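Local atomic coordinates of monosaccharide ABC transporter substrate-binding protein, CUT2 family (PDB entry 4RU1), a protein that probably serves as the sugar-binding component of an ABC transporter and is seen here holding myo-inositol. Residues 69-83 and 93-107. Sequence-based numbering, arbitrary orientation. Where two conformers were deposited one is given.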
# COMPACT_ATOMS: atom_id res chain seq x y z
N ILE A 69 4.97 -12.16 -14.16
CA ILE A 69 5.66 -11.18 -15.04
C ILE A 69 6.06 -11.87 -16.32
O ILE A 69 5.80 -11.33 -17.39
CB ILE A 69 6.88 -10.52 -14.37
CG1 ILE A 69 6.43 -9.73 -13.15
CG2 ILE A 69 7.56 -9.57 -15.33
CD1 ILE A 69 7.51 -9.37 -12.16
N GLN A 70 6.70 -13.05 -16.19
CA GLN A 70 7.05 -13.89 -17.36
C GLN A 70 5.88 -14.23 -18.28
O GLN A 70 6.00 -14.14 -19.51
CB GLN A 70 7.84 -15.11 -16.87
CG GLN A 70 9.16 -14.71 -16.18
CD GLN A 70 9.98 -15.83 -15.53
OE1 GLN A 70 9.47 -16.64 -14.75
NE2 GLN A 70 11.28 -15.83 -15.81
N ASP A 71 4.72 -14.57 -17.69
CA ASP A 71 3.45 -14.87 -18.42
C ASP A 71 3.13 -13.69 -19.28
O ASP A 71 2.91 -13.85 -20.44
CB ASP A 71 2.22 -15.18 -17.58
CG ASP A 71 2.36 -16.46 -16.69
OD1 ASP A 71 3.25 -17.33 -16.96
OD2 ASP A 71 1.50 -16.54 -15.76
N ALA A 72 3.16 -12.47 -18.72
CA ALA A 72 2.82 -11.27 -19.50
C ALA A 72 3.91 -10.93 -20.58
O ALA A 72 3.51 -10.56 -21.70
CB ALA A 72 2.57 -10.03 -18.56
N VAL A 73 5.17 -11.19 -20.32
CA VAL A 73 6.21 -10.99 -21.31
C VAL A 73 5.94 -11.96 -22.45
O VAL A 73 6.02 -11.56 -23.63
CB VAL A 73 7.59 -11.19 -20.75
CG1 VAL A 73 8.64 -11.22 -21.85
CG2 VAL A 73 7.94 -10.08 -19.78
N ASN A 74 5.67 -13.21 -22.10
CA ASN A 74 5.43 -14.24 -23.16
C ASN A 74 4.16 -14.01 -23.98
O ASN A 74 4.14 -14.36 -25.17
CB ASN A 74 5.53 -15.64 -22.55
CG ASN A 74 6.96 -15.95 -22.13
OD1 ASN A 74 7.88 -15.59 -22.86
ND2 ASN A 74 7.16 -16.49 -20.94
N ALA A 75 3.18 -13.33 -23.39
CA ALA A 75 1.94 -12.94 -24.02
C ALA A 75 2.01 -11.65 -24.91
O ALA A 75 1.02 -11.29 -25.54
CB ALA A 75 0.86 -12.78 -23.00
N LYS A 76 3.16 -10.98 -24.83
CA LYS A 76 3.50 -9.83 -25.64
C LYS A 76 2.55 -8.67 -25.35
O LYS A 76 2.07 -8.00 -26.28
CB LYS A 76 3.52 -10.21 -27.12
CG LYS A 76 4.74 -11.05 -27.41
CD LYS A 76 4.60 -11.73 -28.76
CE LYS A 76 5.92 -12.32 -29.19
NZ LYS A 76 6.97 -11.26 -29.26
N VAL A 77 2.24 -8.45 -24.05
CA VAL A 77 1.44 -7.30 -23.65
C VAL A 77 2.14 -5.99 -24.11
O VAL A 77 3.38 -5.93 -24.31
CB VAL A 77 1.11 -7.25 -22.09
CG1 VAL A 77 0.36 -8.54 -21.68
CG2 VAL A 77 2.37 -7.08 -21.27
N ASP A 78 1.36 -4.93 -24.18
CA ASP A 78 1.91 -3.61 -24.55
C ASP A 78 2.65 -2.90 -23.41
O ASP A 78 3.46 -1.99 -23.68
CB ASP A 78 0.84 -2.71 -25.12
CG ASP A 78 0.22 -3.31 -26.36
OD1 ASP A 78 0.95 -3.45 -27.33
OD2 ASP A 78 -0.97 -3.76 -26.35
N GLY A 79 2.33 -3.26 -22.15
CA GLY A 79 3.00 -2.72 -20.99
C GLY A 79 2.62 -3.53 -19.79
O GLY A 79 1.61 -4.21 -19.77
N ILE A 80 3.46 -3.37 -18.79
CA ILE A 80 3.36 -4.01 -17.53
C ILE A 80 3.40 -2.96 -16.42
O ILE A 80 4.26 -2.10 -16.39
CB ILE A 80 4.48 -5.03 -17.30
CG1 ILE A 80 4.37 -6.23 -18.32
CG2 ILE A 80 4.48 -5.53 -15.83
CD1 ILE A 80 5.55 -7.15 -18.34
N ALA A 81 2.44 -3.07 -15.51
CA ALA A 81 2.43 -2.35 -14.26
C ALA A 81 2.62 -3.34 -13.13
O ALA A 81 1.81 -4.32 -13.01
CB ALA A 81 1.11 -1.63 -14.19
N VAL A 82 3.68 -3.19 -12.33
CA VAL A 82 4.06 -4.22 -11.39
C VAL A 82 4.42 -3.67 -10.01
O VAL A 82 4.93 -2.57 -9.87
CB VAL A 82 5.27 -4.98 -11.93
CG1 VAL A 82 6.53 -4.13 -12.03
CG2 VAL A 82 5.50 -6.24 -11.15
N THR A 83 4.11 -4.44 -8.97
CA THR A 83 4.52 -4.11 -7.57
C THR A 83 5.81 -4.87 -7.20
O THR A 83 6.05 -5.97 -7.71
CB THR A 83 3.41 -4.44 -6.56
OG1 THR A 83 3.28 -5.88 -6.51
CG2 THR A 83 2.13 -3.85 -7.01
N ALA A 93 13.06 -10.86 -13.13
CA ALA A 93 11.97 -10.97 -14.09
C ALA A 93 11.61 -9.61 -14.66
O ALA A 93 11.26 -9.47 -15.82
CB ALA A 93 10.72 -11.61 -13.45
N ILE A 94 11.72 -8.56 -13.85
CA ILE A 94 11.44 -7.24 -14.39
C ILE A 94 12.49 -6.86 -15.46
O ILE A 94 12.12 -6.43 -16.56
CB ILE A 94 11.26 -6.15 -13.28
CG1 ILE A 94 10.09 -6.47 -12.35
CG2 ILE A 94 11.12 -4.80 -13.93
CD1 ILE A 94 10.03 -5.72 -11.05
N LYS A 95 13.77 -7.13 -15.13
CA LYS A 95 14.84 -6.89 -16.12
C LYS A 95 14.61 -7.66 -17.38
O LYS A 95 14.83 -7.13 -18.48
CB LYS A 95 16.17 -7.27 -15.56
CG LYS A 95 16.60 -6.26 -14.49
CD LYS A 95 17.97 -6.65 -13.96
CE LYS A 95 18.53 -5.60 -13.00
NZ LYS A 95 19.64 -6.09 -12.13
N GLN A 96 14.14 -8.89 -17.27
CA GLN A 96 13.83 -9.65 -18.46
C GLN A 96 12.72 -8.99 -19.28
O GLN A 96 12.78 -8.96 -20.50
CB GLN A 96 13.49 -11.10 -18.12
CG GLN A 96 14.70 -11.93 -17.73
CD GLN A 96 14.32 -13.28 -17.13
OE1 GLN A 96 13.22 -13.78 -17.32
NE2 GLN A 96 15.26 -13.87 -16.41
N ALA A 97 11.70 -8.47 -18.61
CA ALA A 97 10.59 -7.86 -19.37
C ALA A 97 11.12 -6.63 -20.10
O ALA A 97 10.81 -6.39 -21.23
CB ALA A 97 9.46 -7.46 -18.42
N VAL A 98 11.92 -5.81 -19.41
CA VAL A 98 12.55 -4.63 -20.08
C VAL A 98 13.42 -4.99 -21.31
O VAL A 98 13.31 -4.33 -22.32
CB VAL A 98 13.28 -3.73 -19.05
CG1 VAL A 98 14.04 -2.56 -19.69
CG2 VAL A 98 12.32 -3.25 -17.97
N ALA A 99 14.20 -6.05 -21.17
CA ALA A 99 15.07 -6.51 -22.28
C ALA A 99 14.25 -7.05 -23.43
O ALA A 99 14.67 -7.02 -24.59
CB ALA A 99 16.07 -7.55 -21.78
N ALA A 100 13.07 -7.53 -23.14
CA ALA A 100 12.18 -7.94 -24.21
C ALA A 100 11.42 -6.76 -24.89
O ALA A 100 10.55 -7.00 -25.72
CB ALA A 100 11.21 -9.02 -23.72
N GLY A 101 11.72 -5.51 -24.52
CA GLY A 101 11.08 -4.36 -25.17
C GLY A 101 9.71 -3.93 -24.65
O GLY A 101 9.01 -3.17 -25.34
N ILE A 102 9.27 -4.53 -23.55
CA ILE A 102 7.98 -4.16 -22.98
C ILE A 102 8.17 -3.10 -21.93
O ILE A 102 8.99 -3.27 -21.07
CB ILE A 102 7.25 -5.37 -22.35
CG1 ILE A 102 7.04 -6.45 -23.45
CG2 ILE A 102 5.98 -4.94 -21.67
CD1 ILE A 102 6.62 -7.80 -22.90
N PRO A 103 7.49 -1.93 -22.07
CA PRO A 103 7.67 -0.88 -21.05
C PRO A 103 7.04 -1.28 -19.72
O PRO A 103 5.92 -1.87 -19.70
CB PRO A 103 6.92 0.28 -21.65
CG PRO A 103 5.87 -0.29 -22.48
CD PRO A 103 6.55 -1.50 -23.10
N VAL A 104 7.76 -1.01 -18.64
CA VAL A 104 7.23 -1.30 -17.31
C VAL A 104 7.18 -0.05 -16.44
O VAL A 104 8.06 0.84 -16.50
CB VAL A 104 8.02 -2.39 -16.60
CG1 VAL A 104 9.42 -1.90 -16.43
CG2 VAL A 104 7.40 -2.73 -15.27
N VAL A 105 6.11 -0.00 -15.69
CA VAL A 105 5.89 0.98 -14.63
C VAL A 105 5.73 0.22 -13.34
O VAL A 105 5.07 -0.82 -13.34
CB VAL A 105 4.74 1.92 -14.93
CG1 VAL A 105 4.38 2.84 -13.74
CG2 VAL A 105 5.13 2.80 -16.14
N ALA A 106 6.36 0.71 -12.27
CA ALA A 106 6.26 0.09 -10.93
C ALA A 106 5.35 0.93 -10.06
O ALA A 106 5.16 2.13 -10.33
CB ALA A 106 7.60 -0.16 -10.30
N PHE A 107 4.68 0.32 -9.11
CA PHE A 107 3.80 1.08 -8.29
C PHE A 107 3.61 0.35 -6.96
O PHE A 107 3.92 -0.85 -6.81
CB PHE A 107 2.44 1.39 -8.99
CG PHE A 107 1.54 0.19 -9.11
CD1 PHE A 107 1.75 -0.78 -10.07
CD2 PHE A 107 0.41 0.11 -8.32
CE1 PHE A 107 0.91 -1.90 -10.18
CE2 PHE A 107 -0.41 -1.01 -8.40
CZ PHE A 107 -0.19 -1.96 -9.34
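Val82 and Val104 meet on the face that carries Ile80, Val82 and Val104 in two neighbouring parallel strands, 79-82 and 104-107, where CG1 of Val82 lies 3.6 Å from CG2 of Val104. With chi1 at 65°, Val82 sets CG1 between its own N and carbonyl carbon, leaning toward Val104 and the tip of Ile94. The strands are laced by the staggered bonds of a parallel pair: Ile80 N to Pro103 O, Val105 N to Ile80 O, Val82 N to Val105 O and Phe107 N to Val82 O, so that Ile80 and Val82 each use both N and O on this neighbour. Between these strands and helices 69-74 and 93-99, Ile80 reaches with CD1 to 3.9 Å from Ala97 CB, while Val73 presses CG2 onto that same methyl at 3.3 Å, a tight fit. Ile102 comes in from the turn after helix 93-99, its CD1 3.6 Å from Val73 CA and its CG2 against Ile80 and Gly79. On the outer side of the helices, the extended Gln70 donates NE2 to Gln96 OE1 (3.2 Å), the two amide planes turned 32° apart.

On the face of Ala81 and Val105, Phe107 swings its ring back over the neighbouring strand: CE1 nears Ala81 CB, the carbonyl carbon of Ala81 sits at the ring edge, and Thr83 CG2 lies over one face in a CH-pi contact, 4.0 Å from the centroid. A serine in place of Phe107 would probably leave the Thr83 methyl without its aromatic platform and open a gap beside Ala81. While that methyl faces the ring, Thr83 OG1 hydrogen-bonds to His28 ND1 and Glu65 OE2. The contact thus ties the preceding helix 62-74 to a beta-alpha-beta unit of the periplasmic-binding-protein fold: main-chain bonds hold the strands, mainly apolar packing holds the helices, and Thr83, its side chain about 7 Å from the bound myo-inositol, probably helps to position the pocket residue His28 from the second shell.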